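Aldehyde dehydrogenase (Staphylococcus aureus, PDB 6K10) oxidises the aldehyde 4,4'-diaponeurosporen-4-al to 4,4'-diaponeurosporenoic acid with NAD+, a step in the biosynthesis of the carotenoid staphyloxanthin. Local coordinates at residues 20-25 against 109-114. The protein carries 1 engineered substitution. Sequence-based numbering, arbitrary orientation.
Sequences AFFNTQ and KEPYGT
One face of the Phe22 ring rests on the backbone of Gly113, whose CA stands over the centre of the ring, 3.5 Å from the centroid and 9° off the ring normal, the geometry of a CH-pi contact. The six ring carbons of Phe22 lie between 3.5 and 3.9 Å from Gly113 CA, so the ring is laid flat on the glycine and does not touch it by a corner. Pro111 comes to the edge instead: its CG lies in the plane of the ring, 3.7 Å from Phe22 CE1. With CG of Phe22 anti to the backbone N (chi1 180°), the ring reaches both Gly113 and the Pro111 ring. Gly113 has a positive phi (136°), and its backbone angles would bring a CB against the carbonyl O of Tyr112. Farther back, Thr114 OG1 lies 4.1 Å from Phe22 CB; the polar partner of this hydroxyl is Thr141 OG1. The backbone here is also held by Asn140 OD1, which accepts from Gly113 N, and by Asp189 OD2, which accepts from Thr114 N. Gln25 is the first residue after the helix to leave helical angles, with positive phi, and Thr24 OG1 bonds back to Phe21 O at 2.6 Å, in the carbonyl plane. Phe22, Pro111, Gly113 and Thr114 form a buried packing contact, remote from the predicted active site, in which the end of the N-terminal helix 10-23 is seated on the interrupted strand 104-118, from the mixed sheet where that strand runs parallel to 141-145 and 190-194, within the aldehyde dehydrogenase fold.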
loop_
_atom_site.group_PDB
_atom_site.type_symbol
_atom_site.label_atom_id
_atom_site.label_comp_id
_atom_site.label_asym_id
_atom_site.label_seq_id
_atom_site.Cartn_x
_atom_site.Cartn_y
_atom_site.Cartn_z
ATOM N N ALA A 20 3.007 -21.424 -12.663
ATOM C CA ALA A 20 2.250 -22.224 -13.618
ATOM C C ALA A 20 0.903 -22.641 -13.043
ATOM O O ALA A 20 -0.114 -22.608 -13.745
ATOM C CB ALA A 20 3.063 -23.450 -14.038
ATOM N N PHE A 21 0.870 -23.023 -11.763
ATOM C CA PHE A 21 -0.403 -23.401 -11.158
ATOM C C PHE A 21 -1.346 -22.210 -11.056
ATOM O O PHE A 21 -2.556 -22.354 -11.272
ATOM C CB PHE A 21 -0.198 -24.025 -9.779
ATOM C CG PHE A 21 -1.478 -24.496 -9.145
ATOM C CD1 PHE A 21 -2.160 -25.586 -9.660
ATOM C CD2 PHE A 21 -2.015 -23.830 -8.057
ATOM C CE1 PHE A 21 -3.346 -26.015 -9.090
ATOM C CE2 PHE A 21 -3.200 -24.255 -7.482
ATOM C CZ PHE A 21 -3.865 -25.349 -8.000
ATOM N N PHE A 22 -0.822 -21.028 -10.715
ATOM C CA PHE A 22 -1.676 -19.844 -10.703
ATOM C C PHE A 22 -2.264 -19.584 -12.083
ATOM O O PHE A 22 -3.427 -19.184 -12.205
ATOM C CB PHE A 22 -0.911 -18.609 -10.231
ATOM C CG PHE A 22 -1.757 -17.367 -10.214
ATOM C CD1 PHE A 22 -2.668 -17.150 -9.193
ATOM C CD2 PHE A 22 -1.682 -16.444 -11.247
ATOM C CE1 PHE A 22 -3.466 -16.019 -9.186
ATOM C CE2 PHE A 22 -2.478 -15.313 -11.245
ATOM C CZ PHE A 22 -3.372 -15.101 -10.213
ATOM N N ASN A 23 -1.475 -19.810 -13.133
ATOM C CA ASN A 23 -1.932 -19.553 -14.491
ATOM C C ASN A 23 -3.072 -20.469 -14.922
ATOM O O ASN A 23 -3.714 -20.184 -15.938
ATOM C CB ASN A 23 -0.761 -19.677 -15.467
ATOM C CG ASN A 23 0.214 -18.518 -15.354
ATOM O OD1 ASN A 23 -0.140 -17.443 -14.869
ATOM N ND2 ASN A 23 1.445 -18.731 -15.803
ATOM N N THR A 24 -3.346 -21.547 -14.182
ATOM C CA THR A 24 -4.483 -22.406 -14.497
ATOM C C THR A 24 -5.819 -21.796 -14.091
ATOM O O THR A 24 -6.863 -22.349 -14.456
ATOM C CB THR A 24 -4.335 -23.775 -13.822
ATOM O OG1 THR A 24 -4.481 -23.635 -12.402
ATOM C CG2 THR A 24 -2.976 -24.385 -14.132
ATOM N N GLN A 25 -5.808 -20.684 -13.352
ATOM C CA GLN A 25 -6.970 -19.935 -12.868
ATOM C C GLN A 25 -7.711 -20.641 -11.740
ATOM O O GLN A 25 -8.750 -20.138 -11.294
ATOM C CB GLN A 25 -7.977 -19.614 -13.985
ATOM C CG GLN A 25 -7.357 -19.028 -15.244
ATOM C CD GLN A 25 -6.761 -17.657 -15.013
ATOM O OE1 GLN A 25 -7.460 -16.723 -14.622
ATOM N NE2 GLN A 25 -5.459 -17.529 -15.251
ATOM N N LYS A 109 -12.194 -7.650 -6.840
ATOM C CA LYS A 109 -11.102 -8.047 -5.959
ATOM C C LYS A 109 -10.412 -9.262 -6.569
ATOM O O LYS A 109 -11.046 -10.303 -6.766
ATOM C CB LYS A 109 -11.606 -8.364 -4.552
ATOM C CG LYS A 109 -11.724 -7.156 -3.635
ATOM C CD LYS A 109 -13.164 -6.694 -3.510
ATOM N N GLU A 110 -9.122 -9.131 -6.869
ATOM C CA GLU A 110 -8.412 -10.196 -7.558
ATOM C C GLU A 110 -7.022 -10.376 -6.962
ATOM O O GLU A 110 -6.465 -9.437 -6.382
ATOM C CB GLU A 110 -8.301 -9.918 -9.067
ATOM C CG GLU A 110 -7.395 -8.756 -9.442
ATOM C CD GLU A 110 -7.331 -8.538 -10.942
ATOM O OE1 GLU A 110 -8.091 -9.205 -11.673
ATOM O OE2 GLU A 110 -6.523 -7.700 -11.390
ATOM N N PRO A 111 -6.456 -11.575 -7.078
ATOM C CA PRO A 111 -5.129 -11.824 -6.504
ATOM C C PRO A 111 -4.011 -11.202 -7.325
ATOM O O PRO A 111 -4.169 -10.846 -8.494
ATOM C CB PRO A 111 -5.019 -13.353 -6.517
ATOM C CG PRO A 111 -5.995 -13.798 -7.555
ATOM C CD PRO A 111 -7.121 -12.819 -7.496
ATOM N N TYR A 112 -2.851 -11.090 -6.676
ATOM C CA TYR A 112 -1.635 -10.671 -7.362
ATOM C C TYR A 112 -1.043 -11.804 -8.189
ATOM O O TYR A 112 -0.513 -11.570 -9.280
ATOM C CB TYR A 112 -0.605 -10.180 -6.346
ATOM C CG TYR A 112 -0.859 -8.790 -5.822
ATOM C CD1 TYR A 112 -0.572 -7.675 -6.597
ATOM C CD2 TYR A 112 -1.379 -8.591 -4.551
ATOM C CE1 TYR A 112 -0.797 -6.400 -6.123
ATOM C CE2 TYR A 112 -1.609 -7.319 -4.067
ATOM C CZ TYR A 112 -1.317 -6.227 -4.857
ATOM O OH TYR A 112 -1.540 -4.957 -4.383
ATOM N N GLY A 113 -1.118 -13.031 -7.680
ATOM C CA GLY A 113 -0.529 -14.169 -8.357
ATOM C C GLY A 113 0.220 -15.086 -7.411
ATOM O O GLY A 113 -0.391 -15.789 -6.602
ATOM N N THR A 114 1.547 -15.078 -7.502
ATOM C CA THR A 114 2.415 -15.907 -6.675
ATOM C C THR A 114 3.167 -14.998 -5.710
ATOM O O THR A 114 3.880 -14.086 -6.142
ATOM C CB THR A 114 3.384 -16.706 -7.545
ATOM O OG1 THR A 114 2.641 -17.579 -8.406
ATOM C CG2 THR A 114 4.328 -17.529 -6.681
#